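Long-range contacts in protein Niban 2 (Homo sapiens, PDB 7CTP), which may suppress apoptosis and may promote melanoma cell invasion, and carries a PH domain alongside a long helical region in the part crystallised: residues 68-74 with 86-92; 353-357 with 486-491; 503-507 with 536-540. All coordinates share one frame; numbering follows the deposited sequence.

Interaction 1: 68-74 with 86-92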
loop_
_atom_site.group_PDB
_atom_site.type_symbol
_atom_site.label_atom_id
_atom_site.label_comp_id
_atom_site.label_asym_id
_atom_site.label_seq_id
_atom_site.Cartn_x
_atom_site.Cartn_y
_atom_site.Cartn_z
ATOM N N ILE A 68 16.898 -11.701 11.030
ATOM C CA ILE A 68 17.132 -10.263 10.990
ATOM C C ILE A 68 17.433 -9.861 9.556
ATOM O O ILE A 68 18.177 -10.551 8.850
ATOM C CB ILE A 68 18.278 -9.890 11.945
ATOM C CG1 ILE A 68 17.846 -10.126 13.394
ATOM C CG2 ILE A 68 18.711 -8.446 11.737
ATOM C CD1 ILE A 68 18.973 -10.089 14.395
ATOM N N VAL A 69 16.826 -8.759 9.101
ATOM C CA VAL A 69 17.029 -8.322 7.721
ATOM C C VAL A 69 18.371 -7.615 7.568
ATOM O O VAL A 69 19.103 -7.850 6.596
ATOM C CB VAL A 69 15.863 -7.422 7.267
ATOM C CG1 VAL A 69 16.131 -6.877 5.865
ATOM C CG2 VAL A 69 14.561 -8.194 7.286
ATOM N N PHE A 70 18.716 -6.750 8.520
ATOM C CA PHE A 70 19.951 -5.983 8.434
ATOM C C PHE A 70 20.195 -5.303 9.774
ATOM O O PHE A 70 19.263 -5.067 10.550
ATOM C CB PHE A 70 19.883 -4.963 7.292
ATOM C CG PHE A 70 21.177 -4.248 7.036
ATOM C CD1 PHE A 70 22.275 -4.936 6.551
ATOM C CD2 PHE A 70 21.290 -2.890 7.257
ATOM C CE1 PHE A 70 23.467 -4.287 6.311
ATOM C CE2 PHE A 70 22.482 -2.233 7.017
ATOM C CZ PHE A 70 23.571 -2.934 6.543
ATOM N N SER A 71 21.463 -4.992 10.043
ATOM C CA SER A 71 21.810 -4.268 11.254
ATOM C C SER A 71 23.126 -3.542 11.021
ATOM O O SER A 71 23.904 -3.904 10.138
ATOM C CB SER A 71 21.915 -5.202 12.467
ATOM O OG SER A 71 22.992 -6.107 12.309
ATOM N N GLY A 72 23.363 -2.517 11.829
ATOM C CA GLY A 72 24.593 -1.753 11.730
ATOM C C GLY A 72 24.492 -0.539 12.620
ATOM O O GLY A 72 23.420 -0.207 13.138
ATOM N N ASN A 73 25.632 0.121 12.801
ATOM C CA ASN A 73 25.672 1.317 13.628
ATOM C C ASN A 73 25.329 2.547 12.803
ATOM O O ASN A 73 25.714 2.657 11.634
ATOM C CB ASN A 73 27.046 1.488 14.273
ATOM C CG ASN A 73 27.354 0.405 15.289
ATOM O OD1 ASN A 73 26.469 -0.062 16.008
ATOM N ND2 ASN A 73 28.619 -0.001 15.349
ATOM N N LEU A 74 24.587 3.462 13.424
ATOM C CA LEU A 74 24.185 4.729 12.830
ATOM C C LEU A 74 24.366 5.826 13.861
ATOM O O LEU A 74 24.395 5.567 15.068
ATOM C CB LEU A 74 22.709 4.726 12.401
ATOM C CG LEU A 74 22.248 3.731 11.351
ATOM C CD1 LEU A 74 20.809 3.982 10.943
ATOM C CD2 LEU A 74 23.172 3.851 10.175
ATOM N N ASN A 86 25.509 7.624 18.716
ATOM C CA ASN A 86 25.532 6.341 18.031
ATOM C C ASN A 86 24.329 5.523 18.467
ATOM O O ASN A 86 23.883 5.608 19.617
ATOM C CB ASN A 86 26.818 5.568 18.332
ATOM C CG ASN A 86 26.771 4.135 17.808
ATOM O OD1 ASN A 86 27.069 3.877 16.642
ATOM N ND2 ASN A 86 26.372 3.199 18.667
ATOM N N ARG A 87 23.784 4.747 17.534
ATOM C CA ARG A 87 22.736 3.793 17.850
ATOM C C ARG A 87 22.979 2.531 17.046
ATOM O O ARG A 87 23.292 2.599 15.854
ATOM C CB ARG A 87 21.336 4.351 17.537
ATOM C CG ARG A 87 20.853 5.420 18.496
ATOM C CD ARG A 87 20.284 4.818 19.771
ATOM N NE ARG A 87 19.861 5.844 20.717
ATOM C CZ ARG A 87 20.671 6.450 21.578
ATOM N NH1 ARG A 87 21.958 6.130 21.620
ATOM N NH2 ARG A 87 20.193 7.373 22.399
ATOM N N PHE A 88 22.866 1.382 17.704
ATOM C CA PHE A 88 22.821 0.122 16.980
ATOM C C PHE A 88 21.418 -0.036 16.422
ATOM O O PHE A 88 20.443 -0.063 17.182
ATOM C CB PHE A 88 23.180 -1.059 17.875
ATOM C CG PHE A 88 23.147 -2.379 17.164
ATOM C CD1 PHE A 88 24.021 -2.645 16.122
ATOM C CD2 PHE A 88 22.223 -3.351 17.521
ATOM C CE1 PHE A 88 23.979 -3.869 15.456
ATOM C CE2 PHE A 88 22.178 -4.574 16.860
ATOM C CZ PHE A 88 23.053 -4.832 15.831
ATOM N N SER A 89 21.313 -0.105 15.101
ATOM C CA SER A 89 20.032 -0.076 14.413
ATOM C C SER A 89 19.805 -1.429 13.756
ATOM O O SER A 89 20.680 -1.932 13.047
ATOM C CB SER A 89 20.004 1.051 13.380
ATOM O OG SER A 89 19.002 0.826 12.409
ATOM N N LEU A 90 18.637 -2.019 14.000
ATOM C CA LEU A 90 18.348 -3.382 13.584
ATOM C C LEU A 90 17.000 -3.424 12.886
ATOM O O LEU A 90 16.038 -2.806 13.352
ATOM C CB LEU A 90 18.351 -4.331 14.793
ATOM C CG LEU A 90 18.324 -5.851 14.594
ATOM C CD1 LEU A 90 18.919 -6.521 15.810
ATOM C CD2 LEU A 90 16.916 -6.374 14.359
ATOM N N VAL A 91 16.934 -4.156 11.780
ATOM C CA VAL A 91 15.673 -4.380 11.079
ATOM C C VAL A 91 15.267 -5.840 11.253
ATOM O O VAL A 91 15.848 -6.721 10.607
ATOM C CB VAL A 91 15.779 -4.025 9.591
ATOM C CG1 VAL A 91 14.476 -4.388 8.881
ATOM C CG2 VAL A 91 16.083 -2.539 9.425
ATOM N N PRO A 92 14.279 -6.138 12.094
ATOM C CA PRO A 92 13.858 -7.535 12.279
ATOM C C PRO A 92 13.119 -8.109 11.083
ATOM O O PRO A 92 12.888 -7.426 10.082
ATOM C CB PRO A 92 12.933 -7.469 13.503
ATOM C CG PRO A 92 13.142 -6.122 14.113
ATOM C CD PRO A 92 13.552 -5.224 12.988
#
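V69 N gives its hydrogen to V91 O at 2.7 Å, and V91 N returns an almost straight bond (170°) to F70 O at 2.8 Å. V69 and F70 thus both face V91, a classic beta bulge at the end of the hairpin away from its turn. Further along, the ladder is regular: G72 N reaches S89 O at 3.0 Å while S89 N bonds G72 O, and L74 and R87 form the next hydrogen-bonded pair, with R87 N at 2.7 Å from L74 O. The carbonyls of S89 and R87 also take CA-H contacts from S71 and N73. One polar atom goes without: S89 OG, buried beside L74 CD1, has no partner in the model. On the face that carries S71 and N73, F88 has CG opposite its backbone N (chi1 -180°), which sends the ring across the facing strand until CZ lies 3.6 Å from S71 CB; N73 OD1 meets the ring at its edge, in plane. With an alanine here, S71 CB and N73 OD1 would probably lose that ring as a neighbour and a gap would open between the strands and Y106. Within the PH domain, strand 97-100 continues the sheet beyond 84-91 and strand 169-173 beyond 70-77. Helix 103-107 brings Y106 against I68, F88 and L90, while W182 of helix 176-194 packs on F70, L74 and S89.

Interaction 2: 353-357 with 486-491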
loop_
_atom_site.group_PDB
_atom_site.type_symbol
_atom_site.label_atom_id
_atom_site.label_comp_id
_atom_site.label_asym_id
_atom_site.label_seq_id
_atom_site.Cartn_x
_atom_site.Cartn_y
_atom_site.Cartn_z
ATOM N N THR A 353 6.580 -0.955 -15.517
ATOM C CA THR A 353 6.085 -2.162 -14.857
ATOM C C THR A 353 6.613 -3.414 -15.539
ATOM O O THR A 353 7.047 -4.362 -14.874
ATOM C CB THR A 353 4.555 -2.185 -14.854
ATOM O OG1 THR A 353 4.046 -1.009 -14.210
ATOM C CG2 THR A 353 4.054 -3.427 -14.110
ATOM N N SER A 354 6.545 -3.446 -16.870
ATOM C CA SER A 354 6.991 -4.621 -17.610
ATOM C C SER A 354 8.503 -4.779 -17.533
ATOM O O SER A 354 9.009 -5.904 -17.449
ATOM C CB SER A 354 6.515 -4.537 -19.055
ATOM O OG SER A 354 5.093 -4.559 -19.093
ATOM N N GLN A 355 9.243 -3.665 -17.556
ATOM C CA GLN A 355 10.681 -3.742 -17.316
ATOM C C GLN A 355 10.970 -4.351 -15.953
ATOM O O GLN A 355 11.894 -5.162 -15.809
ATOM C CB GLN A 355 11.311 -2.355 -17.429
ATOM C CG GLN A 355 11.368 -1.827 -18.847
ATOM C CD GLN A 355 11.882 -0.409 -18.918
ATOM O OE1 GLN A 355 11.998 0.271 -17.902
ATOM N NE2 GLN A 355 12.189 0.047 -20.125
ATOM N N GLY A 356 10.186 -3.982 -14.941
ATOM C CA GLY A 356 10.424 -4.506 -13.606
ATOM C C GLY A 356 10.175 -5.999 -13.506
ATOM O O GLY A 356 10.952 -6.732 -12.887
ATOM N N PHE A 357 9.087 -6.473 -14.116
ATOM C CA PHE A 357 8.790 -7.904 -14.073
ATOM C C PHE A 357 9.825 -8.697 -14.859
ATOM O O PHE A 357 10.213 -9.800 -14.455
ATOM C CB PHE A 357 7.383 -8.166 -14.606
ATOM C CG PHE A 357 6.287 -7.982 -13.578
ATOM C CD1 PHE A 357 5.928 -6.715 -13.144
ATOM C CD2 PHE A 357 5.615 -9.075 -13.057
ATOM C CE1 PHE A 357 4.930 -6.540 -12.206
ATOM C CE2 PHE A 357 4.607 -8.907 -12.114
ATOM C CZ PHE A 357 4.265 -7.638 -11.692
ATOM N N VAL A 486 -0.816 -11.135 -13.862
ATOM C CA VAL A 486 -0.718 -10.141 -12.800
ATOM C C VAL A 486 -0.657 -8.741 -13.387
ATOM O O VAL A 486 -1.326 -7.821 -12.899
ATOM C CB VAL A 486 0.496 -10.443 -11.902
ATOM C CG1 VAL A 486 0.787 -9.255 -10.967
ATOM C CG2 VAL A 486 0.249 -11.712 -11.092
ATOM N N ARG A 487 0.115 -8.558 -14.461
ATOM C CA ARG A 487 0.236 -7.227 -15.046
ATOM C C ARG A 487 -1.073 -6.769 -15.682
ATOM O O ARG A 487 -1.453 -5.601 -15.541
ATOM C CB ARG A 487 1.389 -7.192 -16.050
ATOM C CG ARG A 487 2.733 -7.014 -15.354
ATOM C CD ARG A 487 3.880 -6.933 -16.346
ATOM N NE ARG A 487 4.112 -8.220 -16.993
ATOM C CZ ARG A 487 4.148 -8.387 -18.310
ATOM N NH1 ARG A 487 3.965 -7.341 -19.102
ATOM N NH2 ARG A 487 4.365 -9.590 -18.831
ATOM N N LYS A 488 -1.801 -7.665 -16.359
ATOM C CA LYS A 488 -3.065 -7.238 -16.957
ATOM C C LYS A 488 -4.052 -6.782 -15.892
ATOM O O LYS A 488 -4.748 -5.773 -16.067
ATOM C CB LYS A 488 -3.698 -8.344 -17.796
ATOM C CG LYS A 488 -4.954 -7.812 -18.527
ATOM C CD LYS A 488 -6.071 -8.845 -18.675
ATOM C CE LYS A 488 -7.444 -8.176 -18.809
ATOM N NZ LYS A 488 -7.656 -7.503 -20.131
ATOM N N ARG A 489 -4.141 -7.534 -14.793
ATOM C CA ARG A 489 -5.017 -7.157 -13.686
ATOM C C ARG A 489 -4.587 -5.827 -13.083
ATOM O O ARG A 489 -5.427 -4.981 -12.743
ATOM C CB ARG A 489 -5.012 -8.254 -12.623
ATOM C CG ARG A 489 -6.014 -8.067 -11.477
ATOM C CD ARG A 489 -5.771 -9.123 -10.392
ATOM N NE ARG A 489 -5.283 -10.382 -10.961
ATOM C CZ ARG A 489 -4.354 -11.161 -10.403
ATOM N NH1 ARG A 489 -3.793 -10.823 -9.245
ATOM N NH2 ARG A 489 -3.987 -12.285 -11.007
ATOM N N PHE A 490 -3.275 -5.625 -12.959
ATOM C CA PHE A 490 -2.747 -4.400 -12.375
ATOM C C PHE A 490 -3.053 -3.198 -13.258
ATOM O O PHE A 490 -3.474 -2.143 -12.767
ATOM C CB PHE A 490 -1.243 -4.559 -12.156
ATOM C CG PHE A 490 -0.538 -3.300 -11.729
ATOM C CD1 PHE A 490 -0.781 -2.732 -10.485
ATOM C CD2 PHE A 490 0.379 -2.694 -12.569
ATOM C CE1 PHE A 490 -0.115 -1.573 -10.098
ATOM C CE2 PHE A 490 1.044 -1.542 -12.185
ATOM C CZ PHE A 490 0.792 -0.982 -10.946
ATOM N N PHE A 491 -2.867 -3.345 -14.574
ATOM C CA PHE A 491 -3.143 -2.240 -15.488
ATOM C C PHE A 491 -4.629 -1.904 -15.510
ATOM O O PHE A 491 -5.004 -0.728 -15.558
ATOM C CB PHE A 491 -2.666 -2.575 -16.902
ATOM C CG PHE A 491 -1.193 -2.848 -17.006
ATOM C CD1 PHE A 491 -0.282 -2.217 -16.179
ATOM C CD2 PHE A 491 -0.724 -3.751 -17.945
ATOM C CE1 PHE A 491 1.077 -2.485 -16.291
ATOM C CE2 PHE A 491 0.619 -4.019 -18.062
ATOM C CZ PHE A 491 1.526 -3.388 -17.240
#
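R487 leaves its helix with CG anti to its own carbonyl carbon, then CD extended beyond it (chi2 -178°), before the chain bends at chi3, and this shape lays its aliphatic part over the F357 ring while turning the guanidinium toward S354. F357 takes the same first-torsion choice, which sends its ring back along the arginine in the opposite direction. CG of R487 sits 3.8 Å from the centroid of the F357 ring and only 8° off the ring normal, a well-centred CH-pi contact, and R487 CD follows over the same face, 3.8 Å from F357 CD1. It is the methylenes that lie over the ring; the guanidinium plane is turned well away from the ring plane. Beside them V486 CG1 comes to 3.9 Å from F357 CZ.

The polar end is gripped mainly from elsewhere. R487 NE bonds S483 OG one turn back in its own helix, and the bond from R487 NH1 to S354 OG, at 3.0 Å, is bent and weak; that hydroxyl is also bonded to M350 O. The two segments belong to the long helices 342-378 and 464-511, which run antiparallel here at 154° in the helical part of the protein, their local axes 11.4 Å apart. Helix 422-455 closes one flank, placing H435 and M436 on F357 and A432 on F490.

T353 points its methyl group between the arginine and a phenylalanine: CG2 is 4.0 Å from R487 CG and 3.8 Å from F491 CE1. The F491 ring presents its edge, with T353 CB in its plane. T353 OG1 likewise meets the edge of F490, 3.7 Å from CE2, while its hydrogen-bonding need is met by L349 O in the preceding turn.

Interaction 3: 503-507 with 536-540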
loop_
_atom_site.group_PDB
_atom_site.type_symbol
_atom_site.label_atom_id
_atom_site.label_comp_id
_atom_site.label_asym_id
_atom_site.label_seq_id
_atom_site.Cartn_x
_atom_site.Cartn_y
_atom_site.Cartn_z
ATOM N N LEU A 503 -14.819 10.443 -13.334
ATOM C CA LEU A 503 -16.201 10.423 -13.810
ATOM C C LEU A 503 -17.177 10.743 -12.690
ATOM O O LEU A 503 -18.141 11.494 -12.883
ATOM C CB LEU A 503 -16.523 9.056 -14.405
ATOM C CG LEU A 503 -15.877 8.717 -15.740
ATOM C CD1 LEU A 503 -16.064 7.235 -15.983
ATOM C CD2 LEU A 503 -16.495 9.547 -16.858
ATOM N N LEU A 504 -16.963 10.148 -11.514
ATOM C CA LEU A 504 -17.882 10.385 -10.409
ATOM C C LEU A 504 -17.906 11.857 -10.028
ATOM O O LEU A 504 -18.972 12.413 -9.748
ATOM C CB LEU A 504 -17.490 9.516 -9.215
ATOM C CG LEU A 504 -17.706 8.013 -9.432
ATOM C CD1 LEU A 504 -17.241 7.253 -8.196
ATOM C CD2 LEU A 504 -19.172 7.698 -9.748
ATOM N N LYS A 505 -16.747 12.510 -10.045
ATOM C CA LYS A 505 -16.698 13.934 -9.732
ATOM C C LYS A 505 -17.437 14.754 -10.783
ATOM O O LYS A 505 -18.231 15.640 -10.445
ATOM C CB LYS A 505 -15.253 14.402 -9.602
ATOM C CG LYS A 505 -15.171 15.862 -9.175
ATOM C CD LYS A 505 -13.762 16.396 -9.286
ATOM C CE LYS A 505 -13.098 16.440 -7.918
ATOM N NZ LYS A 505 -11.612 16.430 -8.023
ATOM N N LYS A 506 -17.209 14.457 -12.066
ATOM C CA LYS A 506 -17.912 15.178 -13.129
ATOM C C LYS A 506 -19.417 14.956 -13.045
ATOM O O LYS A 506 -20.208 15.880 -13.293
ATOM C CB LYS A 506 -17.386 14.741 -14.496
ATOM C CG LYS A 506 -15.941 15.130 -14.776
ATOM C CD LYS A 506 -15.761 16.641 -14.845
ATOM C CE LYS A 506 -14.284 17.000 -15.071
ATOM N NZ LYS A 506 -14.011 18.435 -14.756
ATOM N N LEU A 507 -19.837 13.738 -12.693
ATOM C CA LEU A 507 -21.259 13.415 -12.620
ATOM C C LEU A 507 -21.916 13.842 -11.311
ATOM O O LEU A 507 -23.143 13.786 -11.211
ATOM C CB LEU A 507 -21.467 11.912 -12.842
ATOM C CG LEU A 507 -21.107 11.367 -14.233
ATOM C CD1 LEU A 507 -21.065 9.845 -14.250
ATOM C CD2 LEU A 507 -22.079 11.888 -15.285
ATOM N N TYR A 536 -24.722 2.431 -8.159
ATOM C CA TYR A 536 -24.432 3.541 -9.063
ATOM C C TYR A 536 -22.979 3.516 -9.530
ATOM O O TYR A 536 -22.693 3.668 -10.724
ATOM C CB TYR A 536 -24.764 4.856 -8.360
ATOM C CG TYR A 536 -24.129 6.091 -8.977
ATOM C CD1 TYR A 536 -24.523 6.547 -10.230
ATOM C CD2 TYR A 536 -23.166 6.818 -8.287
ATOM C CE1 TYR A 536 -23.961 7.686 -10.788
ATOM C CE2 TYR A 536 -22.598 7.961 -8.835
ATOM C CZ TYR A 536 -23.000 8.388 -10.085
ATOM O OH TYR A 536 -22.435 9.525 -10.628
ATOM N N GLU A 537 -22.042 3.309 -8.603
ATOM C CA GLU A 537 -20.636 3.282 -8.993
ATOM C C GLU A 537 -20.334 2.103 -9.912
ATOM O O GLU A 537 -19.482 2.209 -10.803
ATOM C CB GLU A 537 -19.739 3.260 -7.755
ATOM C CG GLU A 537 -19.824 4.549 -6.950
ATOM C CD GLU A 537 -18.779 4.647 -5.860
ATOM O OE1 GLU A 537 -17.916 3.745 -5.763
ATOM O OE2 GLU A 537 -18.823 5.647 -5.107
ATOM N N GLU A 538 -21.024 0.972 -9.723
ATOM C CA GLU A 538 -20.857 -0.153 -10.642
ATOM C C GLU A 538 -21.402 0.185 -12.027
ATOM O O GLU A 538 -20.839 -0.246 -13.041
ATOM C CB GLU A 538 -21.552 -1.408 -10.095
ATOM C CG GLU A 538 -20.883 -2.019 -8.866
ATOM C CD GLU A 538 -21.619 -3.249 -8.343
ATOM O OE1 GLU A 538 -21.575 -3.506 -7.117
ATOM O OE2 GLU A 538 -22.246 -3.954 -9.160
ATOM N N VAL A 539 -22.502 0.940 -12.091
ATOM C CA VAL A 539 -23.029 1.385 -13.382
ATOM C C VAL A 539 -22.002 2.256 -14.098
ATOM O O VAL A 539 -21.731 2.084 -15.293
ATOM C CB VAL A 539 -24.366 2.123 -13.196
ATOM C CG1 VAL A 539 -24.733 2.911 -14.466
ATOM C CG2 VAL A 539 -25.473 1.127 -12.855
ATOM N N VAL A 540 -21.388 3.182 -13.362
ATOM C CA VAL A 540 -20.364 4.046 -13.951
ATOM C C VAL A 540 -19.158 3.225 -14.394
ATOM O O VAL A 540 -18.588 3.454 -15.472
ATOM C CB VAL A 540 -19.959 5.146 -12.956
ATOM C CG1 VAL A 540 -18.791 5.955 -13.514
ATOM C CG2 VAL A 540 -21.150 6.040 -12.661
HETATM O O HOH W 1 -21.176 11.085 -8.928
#
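Helix 532-555, the last of the chain, crosses the C-terminal part of helix 464-511, the axes of the two short segments 112° apart, and V540 faces the other helix. Its methyls divide the work: V540 CG1 lies 3.9 Å from L503 CD1, and V540 CG2 is 3.9 Å from L504 CD2 and 4.1 Å from L507 CD1. The same CG2 lies over one face of the Y536 ring, toward its rim, a turn earlier in its own helix. The two methyls of L504 part between Y536 and E537: CD2 lies 3.6 Å from Y536 CE2 and CD1 against E537 CD. That carboxylate is held by a salt bridge to R213 and a hydrogen bond to Q217. Y536 has CG anti to its backbone N (chi1 162°), which carries the hydroxyl across to 3.4 Å from L507 CB. There one water joins the helices: it donates to L504 O at 2.7 Å and bonds Y536 OH at 2.6 Å, in the plane of the tyrosine ring. Helix 260-337 packs on L503 and Y536. This is a steep helix crossing packed through leucine and valine methyls and one tyrosine, within the protein's helical part.

In the fold
The three contacts follow one another along the chain without touching. Interaction 1 belongs to the PH domain; interactions 2 and 3 lie in the helical part and share helix 464-511, which packs on helix 342-378 at residues 486-491 and on helix 532-555 further along, at 503-507. The centres of interactions 2 and 3 are 26 Å apart, and their nearest atoms about 14 Å. From interaction 1 to interaction 2 the centres are 33 Å apart, and to interaction 3 48 Å, with interactions 1 and 3 on opposite sides of the chain's centre. A glycerol, probably from the crystallisation liquor, lies about 3 Å from the V69 side chain in interaction 1.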